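PDB 1G43: scaffolding protein from Clostridium cellulolyticum, which probably anchors the cellulosome and its enzymes to cellulose through this family IIIa cellulose-binding domain, a calcium-containing beta-sandwich. Local coordinates for residues Y45-D50 with G79-V84; D60-M65 with I71-K76; F126-S129 with S133-A136. All coordinates share one frame; numbering follows the deposited sequence.

Contact 1: residues Y45-D50 with G79-V84. With CA (calcium ion), chain B.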
# COMPACT_ATOMS: atom_id res chain seq x y z
N TYR A 45 2.17 -0.83 -4.74
CA TYR A 45 1.33 0.04 -5.57
C TYR A 45 2.10 0.35 -6.85
O TYR A 45 3.07 1.07 -6.81
CB TYR A 45 1.01 1.34 -4.84
CG TYR A 45 0.08 2.28 -5.59
CD1 TYR A 45 -1.29 2.18 -5.45
CD2 TYR A 45 0.57 3.22 -6.49
CE1 TYR A 45 -2.16 2.98 -6.19
CE2 TYR A 45 -0.29 4.04 -7.24
CZ TYR A 45 -1.66 3.90 -7.08
OH TYR A 45 -2.52 4.65 -7.84
N TYR A 46 1.63 -0.17 -7.97
CA TYR A 46 2.32 0.00 -9.25
C TYR A 46 1.95 1.24 -10.07
O TYR A 46 0.79 1.56 -10.24
CB TYR A 46 2.14 -1.27 -10.07
CG TYR A 46 2.82 -2.49 -9.45
CD1 TYR A 46 2.24 -3.20 -8.40
CD2 TYR A 46 4.05 -2.92 -9.93
CE1 TYR A 46 2.86 -4.32 -7.84
CE2 TYR A 46 4.69 -4.03 -9.39
CZ TYR A 46 4.09 -4.74 -8.35
OH TYR A 46 4.73 -5.85 -7.85
N TYR A 47 2.95 1.94 -10.61
CA TYR A 47 2.69 3.16 -11.37
C TYR A 47 3.73 3.47 -12.43
O TYR A 47 4.76 2.79 -12.51
CB TYR A 47 2.63 4.36 -10.43
CG TYR A 47 3.95 4.62 -9.70
CD1 TYR A 47 4.36 3.77 -8.68
CD2 TYR A 47 4.78 5.69 -10.04
CE1 TYR A 47 5.55 3.96 -8.01
CE2 TYR A 47 5.99 5.90 -9.37
CZ TYR A 47 6.36 5.03 -8.34
OH TYR A 47 7.50 5.21 -7.61
N THR A 48 3.44 4.50 -13.24
CA THR A 48 4.40 4.95 -14.24
C THR A 48 4.95 6.26 -13.72
O THR A 48 4.23 7.20 -13.40
CB THR A 48 3.80 5.14 -15.67
OG1 THR A 48 2.54 5.81 -15.61
CG2 THR A 48 3.65 3.76 -16.37
N GLN A 49 6.26 6.29 -13.60
CA GLN A 49 7.01 7.42 -13.07
C GLN A 49 6.77 8.76 -13.81
O GLN A 49 6.72 9.81 -13.19
CB GLN A 49 8.49 7.02 -13.13
CG GLN A 49 9.38 7.77 -12.19
CD GLN A 49 10.80 7.22 -12.16
OE1 GLN A 49 11.47 7.13 -13.19
NE2 GLN A 49 11.25 6.86 -10.97
N ASP A 50 6.60 8.69 -15.12
CA ASP A 50 6.42 9.86 -15.98
C ASP A 50 7.69 10.74 -16.03
O ASP A 50 8.03 11.26 -17.07
CB ASP A 50 5.21 10.69 -15.56
CG ASP A 50 3.97 9.87 -15.39
OD1 ASP A 50 3.80 8.88 -16.13
OD2 ASP A 50 3.16 10.21 -14.52
N GLY A 79 8.20 3.51 3.38
CA GLY A 79 7.87 3.39 1.98
C GLY A 79 9.13 3.31 1.15
O GLY A 79 10.12 3.95 1.49
N SER A 80 9.12 2.54 0.08
CA SER A 80 10.27 2.39 -0.80
C SER A 80 9.82 2.42 -2.25
O SER A 80 8.73 1.96 -2.57
CB SER A 80 10.98 1.06 -0.57
OG SER A 80 11.65 1.11 0.66
N PHE A 81 10.68 2.94 -3.11
CA PHE A 81 10.36 3.02 -4.52
C PHE A 81 11.37 2.23 -5.36
O PHE A 81 12.56 2.56 -5.41
CB PHE A 81 10.30 4.48 -4.92
CG PHE A 81 9.25 5.25 -4.17
CD1 PHE A 81 7.90 5.07 -4.47
CD2 PHE A 81 9.61 6.15 -3.18
CE1 PHE A 81 6.92 5.79 -3.80
CE2 PHE A 81 8.63 6.88 -2.49
CZ PHE A 81 7.28 6.70 -2.81
N LYS A 82 10.89 1.19 -6.02
CA LYS A 82 11.79 0.33 -6.79
C LYS A 82 11.33 0.16 -8.23
O LYS A 82 10.16 0.29 -8.52
CB LYS A 82 11.88 -1.01 -6.09
CG LYS A 82 11.99 -0.89 -4.57
CD LYS A 82 12.19 -2.25 -3.86
CE LYS A 82 12.20 -2.02 -2.34
NZ LYS A 82 12.74 -3.16 -1.59
N ALA A 83 12.26 -0.15 -9.12
CA ALA A 83 11.90 -0.33 -10.51
C ALA A 83 11.27 -1.69 -10.78
O ALA A 83 11.45 -2.65 -10.03
CB ALA A 83 13.11 -0.16 -11.38
N VAL A 84 10.51 -1.74 -11.87
CA VAL A 84 9.87 -2.97 -12.31
C VAL A 84 10.67 -3.32 -13.56
O VAL A 84 10.57 -2.65 -14.58
CB VAL A 84 8.41 -2.76 -12.70
CG1 VAL A 84 7.77 -4.11 -13.02
CG2 VAL A 84 7.65 -2.07 -11.57
CA CA B . 2.15 7.90 -14.44
O HOH W 1 1.88 8.65 -11.79

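Contact 2: residues D60-M65 with I71-K76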
# COMPACT_ATOMS: atom_id res chain seq x y z
N ASP A 60 0.39 9.08 6.71
CA ASP A 60 -0.44 10.02 7.45
C ASP A 60 -1.07 9.41 8.71
O ASP A 60 -1.34 10.11 9.68
CB ASP A 60 -1.55 10.57 6.55
CG ASP A 60 -1.01 11.29 5.32
OD1 ASP A 60 0.05 11.96 5.42
OD2 ASP A 60 -1.66 11.20 4.25
N HIS A 61 -1.28 8.10 8.70
CA HIS A 61 -1.89 7.44 9.84
C HIS A 61 -1.90 5.93 9.64
O HIS A 61 -2.17 5.45 8.55
CB HIS A 61 -3.33 7.90 10.02
CG HIS A 61 -4.11 7.06 10.97
ND1 HIS A 61 -4.00 7.21 12.34
CD2 HIS A 61 -4.91 5.99 10.77
CE1 HIS A 61 -4.69 6.26 12.94
NE2 HIS A 61 -5.25 5.50 12.01
N ALA A 62 -1.59 5.21 10.71
CA ALA A 62 -1.63 3.76 10.67
C ALA A 62 -1.97 3.30 12.07
O ALA A 62 -1.40 3.79 13.05
CB ALA A 62 -0.30 3.19 10.24
N GLY A 63 -2.90 2.35 12.17
CA GLY A 63 -3.29 1.87 13.48
C GLY A 63 -4.11 0.61 13.48
O GLY A 63 -4.63 0.19 12.43
N TYR A 64 -4.20 -0.01 14.66
CA TYR A 64 -4.98 -1.23 14.83
C TYR A 64 -5.25 -1.60 16.29
O TYR A 64 -4.60 -1.12 17.22
CB TYR A 64 -4.31 -2.41 14.12
CG TYR A 64 -3.01 -2.84 14.75
CD1 TYR A 64 -2.98 -3.81 15.76
CD2 TYR A 64 -1.80 -2.28 14.34
CE1 TYR A 64 -1.78 -4.20 16.35
CE2 TYR A 64 -0.61 -2.67 14.92
CZ TYR A 64 -0.60 -3.63 15.92
OH TYR A 64 0.59 -4.04 16.46
N MET A 65 -6.24 -2.47 16.46
CA MET A 65 -6.68 -2.95 17.76
C MET A 65 -5.97 -4.23 18.13
O MET A 65 -5.91 -5.17 17.34
CB MET A 65 -8.18 -3.19 17.70
CG MET A 65 -8.97 -1.90 17.60
SD MET A 65 -8.91 -1.11 19.20
CE MET A 65 -10.34 -2.03 19.95
N ILE A 71 -3.62 0.60 19.02
CA ILE A 71 -2.21 0.82 18.74
C ILE A 71 -1.97 1.72 17.52
O ILE A 71 -2.44 1.43 16.41
CB ILE A 71 -1.52 -0.53 18.51
CG1 ILE A 71 -1.60 -1.35 19.80
CG2 ILE A 71 -0.08 -0.35 18.10
CD1 ILE A 71 -0.90 -2.65 19.71
N ASP A 72 -1.24 2.81 17.73
CA ASP A 72 -0.96 3.74 16.64
C ASP A 72 0.41 3.38 16.07
O ASP A 72 1.46 3.63 16.68
CB ASP A 72 -0.95 5.18 17.15
CG ASP A 72 -0.70 6.21 16.04
OD1 ASP A 72 0.24 6.00 15.24
OD2 ASP A 72 -1.45 7.22 15.98
N ALA A 73 0.41 2.78 14.89
CA ALA A 73 1.66 2.38 14.30
C ALA A 73 2.14 3.38 13.25
O ALA A 73 3.08 3.09 12.52
CB ALA A 73 1.48 1.01 13.69
N THR A 74 1.51 4.54 13.17
CA THR A 74 1.87 5.56 12.18
C THR A 74 3.37 5.78 11.93
O THR A 74 3.83 5.76 10.79
CB THR A 74 1.25 6.91 12.53
OG1 THR A 74 -0.17 6.79 12.49
CG2 THR A 74 1.69 7.98 11.53
N SER A 75 4.13 5.96 13.00
CA SER A 75 5.55 6.18 12.87
C SER A 75 6.34 4.92 12.47
O SER A 75 7.51 5.03 12.15
CB SER A 75 6.13 6.76 14.19
OG SER A 75 6.07 5.82 15.26
N LYS A 76 5.71 3.75 12.49
CA LYS A 76 6.39 2.51 12.14
C LYS A 76 6.30 2.07 10.69
O LYS A 76 6.81 1.01 10.32
CB LYS A 76 5.84 1.35 12.98
CG LYS A 76 6.60 1.12 14.24
CD LYS A 76 6.07 1.90 15.39
CE LYS A 76 7.01 1.78 16.57
NZ LYS A 76 6.26 2.02 17.82
O HOH W 2 -2.78 8.79 13.75

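Contact 3: residues F126-S129 with S133-A136. With CA (calcium ion), chain B.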
# COMPACT_ATOMS: atom_id res chain seq x y z
N PHE A 126 1.86 14.36 -11.56
CA PHE A 126 2.04 13.01 -12.07
C PHE A 126 0.86 12.90 -13.02
O PHE A 126 -0.01 13.77 -13.05
CB PHE A 126 1.80 11.92 -11.01
CG PHE A 126 2.89 11.79 -9.98
CD1 PHE A 126 2.73 12.34 -8.72
CD2 PHE A 126 4.03 11.03 -10.24
CE1 PHE A 126 3.69 12.13 -7.74
CE2 PHE A 126 4.99 10.82 -9.25
CZ PHE A 126 4.82 11.37 -8.01
N ASP A 127 0.84 11.82 -13.79
CA ASP A 127 -0.26 11.50 -14.69
C ASP A 127 -0.65 10.14 -14.15
O ASP A 127 -0.01 9.13 -14.43
CB ASP A 127 0.23 11.40 -16.14
CG ASP A 127 -0.86 10.85 -17.10
OD1 ASP A 127 -2.02 10.63 -16.70
OD2 ASP A 127 -0.52 10.62 -18.29
N GLN A 128 -1.68 10.11 -13.33
CA GLN A 128 -2.09 8.85 -12.76
C GLN A 128 -2.83 7.96 -13.74
O GLN A 128 -2.94 6.76 -13.52
CB GLN A 128 -2.99 9.09 -11.56
CG GLN A 128 -2.35 9.93 -10.51
CD GLN A 128 -2.99 9.66 -9.18
OE1 GLN A 128 -2.59 8.73 -8.49
NE2 GLN A 128 -4.01 10.45 -8.82
N SER A 129 -3.33 8.56 -14.82
CA SER A 129 -4.11 7.79 -15.77
C SER A 129 -3.36 6.65 -16.44
O SER A 129 -4.00 5.76 -16.97
CB SER A 129 -4.79 8.70 -16.83
OG SER A 129 -3.95 9.10 -17.90
N SER A 133 -1.91 0.59 -10.91
CA SER A 133 -2.77 0.42 -9.74
C SER A 133 -3.76 1.55 -9.54
O SER A 133 -4.44 1.59 -8.53
CB SER A 133 -1.94 0.29 -8.46
OG SER A 133 -1.06 -0.81 -8.55
N TYR A 134 -3.86 2.46 -10.49
CA TYR A 134 -4.76 3.58 -10.30
C TYR A 134 -6.21 3.44 -10.68
O TYR A 134 -6.57 2.94 -11.74
CB TYR A 134 -4.21 4.85 -10.99
CG TYR A 134 -5.14 6.07 -10.87
CD1 TYR A 134 -5.28 6.75 -9.66
CD2 TYR A 134 -5.95 6.48 -11.94
CE1 TYR A 134 -6.22 7.81 -9.51
CE2 TYR A 134 -6.89 7.53 -11.80
CZ TYR A 134 -7.01 8.19 -10.59
OH TYR A 134 -7.93 9.19 -10.45
N THR A 135 -7.04 3.90 -9.76
CA THR A 135 -8.47 3.97 -9.96
C THR A 135 -8.99 4.96 -8.95
O THR A 135 -8.60 4.95 -7.79
CB THR A 135 -9.18 2.62 -9.80
OG1 THR A 135 -10.54 2.79 -10.21
CG2 THR A 135 -9.16 2.15 -8.36
N ALA A 136 -9.87 5.85 -9.39
CA ALA A 136 -10.43 6.84 -8.49
C ALA A 136 -11.39 6.11 -7.58
O ALA A 136 -12.43 5.64 -8.01
CB ALA A 136 -11.15 7.91 -9.28
CA CA B . 2.15 7.90 -14.44
O HOH W 1 1.88 8.65 -11.79

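Contact 1: residues Y45-D50 with G79-V84
Tyr-46 and Val-84 mark the nearest backbone approach, their CA atoms 8.7 Å apart, so strands 41-47 and 77-88 touch through side chains and share no hydrogen bond; strand 91-99 runs between them in the same sheet. Two separate points of contact result. At the first, Val-84 sends its CG2 methyl to the edge of the Tyr-46 ring, near the ring plane, where CG2 lies 4.0 Å from CD2 of Tyr-46; the two side chains cross at about a right angle. The hydroxyl of Tyr-46 is engaged by Arg-44. At the second, the phenol end of Tyr-47 reaches Phe-81: OH of Tyr-47 is 3.2 Å from CD1 of Phe-81, and CZ follows at 4.2 Å from the same CD1. The ring of Tyr-47 stands between its own backbone N and carbonyl carbon (chi1 62°), a turn that brings one ring edge, in plane, against the carbonyl oxygen of Tyr-45 and sends the hydroxyl to Phe-81. Phe-81 also meets Phe-118, Leu-55 and Phe-57, which places this second point inside the sandwich. Beyond Tyr-47 the chain leaves the strand and turns to the calcium ion. Thr-48 holds the ion twice, through O and OG1, each 2.4 Å from the calcium, while Asp-50 chelates it with both carboxylate oxygens, OD2 at 2.5 Å. Asp-127, Asn-130, Asp-131 and a water complete the shell. The whole is a strand end of an antiparallel beta-sandwich running into the calcium site of a family 3 cellulose-binding module.

Contact 2: residues D60-M65 with I71-K76
Tyr-64 lies beside Ile-71 in an antiparallel beta hairpin made by strands 55-66 and 69-72, where the two residues form a hydrogen-bonded pair. Ile-71 N gives its hydrogen to Tyr-64 O at 2.7 Å, and Tyr-64 N returns one to Ile-71 O. The side chain of Ile-71 can be followed outward over the tyrosine. Its CB sits above the ring centre in a CH-pi contact, 4.2 Å from the centroid of Tyr-64 and 11° off the ring normal. CG1 is beside the backbone N (chi1 -63°) and carries CD1 to 3.8 Å from CE1 of Tyr-64, while the other branch, CG2, comes to CE2 and CZ of that ring. The tyrosine hydroxyl bonds to the carbonyl oxygen of Ala-103. Past the Gly-63 and Asp-72 non-hydrogen-bonded pair, regular pairing gives way to an Asx turn: OD1 of Asp-72 accepts from Thr-74 N at 2.8 Å, met nearly end-on to its C-O bond. A weak bond runs from Ala-73 N to Ala-62 O. The side chain of Thr-74 then stands in for a strand carbonyl, its OG1 accepting the hydrogen of Ala-62 N at 2.8 Å with an N-H...O angle of 150°.

Contact 3: residues F126-S129 with S133-A136
Asp-127 OD1 is gripped twice by Ser-129, across the intervening Gln-128, whose side chain meets Tyr-134. OG of Ser-129 donates at 2.7 Å to OD1 of Asp-127, which accepts with its syn lone pair, on the side of the other carboxylate oxygen, and the backbone N of Ser-129 adds a weak bond to the same OD1. With its carboxylate turned to the serine, Asp-127 binds the calcium ion through its main-chain O, 2.5 Å away. Between these two residues, Gln-128 spreads over Tyr-134. CB of Gln-128 stands above the ring centre in a CH-pi contact, 3.8 Å from the centroid of the Tyr-134 ring and 11° off the normal, and the opposite ring face carries Ala-136 N, toward its rim. The glutamine chain, extended beyond CG, brings its amide to the CD1-CE1 side of the ring, where OE1 is 3.5 Å from CD1 of Tyr-134 and NE2 is 3.5 Å from CE1. Amide and ring planes are inclined by 43°, so this is no flat stack. The carbonyl oxygen of Gln-128 approaches CD2 of Tyr-134 at 3.4 Å. NE2 of Gln-128 bonds to Ser-15 OG and Pro-16 O, and the tyrosine hydroxyl to Ser-15 O, which ties both side chains to the chain just before strand 18-30. The contact joins the two segments that flank Asn-130 and Asp-131, part of the calcium-binding loop of this family 3 cellulose-binding module.

Contacts 1 and 3 share the calcium ion and one bound water, and their centres lie about 12 Å apart. They meet directly: Tyr-46 N is 2.8 Å from Ser-133 OG and Asp-50 OD2 is 2.9 Å from Asp-127 N, both probable hydrogen bonds, while the Tyr-45 side chain packs on Ser-133 and Tyr-134. The ion thus joins the loop that follows strand 41-47 to Asp-127 and the residues just after it. Contact 2 lies on the opposite side of the chain's centre from both, its own centre about 23 Å from that of contact 1 and 26 Å from that of contact 3. In sequence it is nested between the two segments of contact 1, and it reaches the same sheet as contact 3.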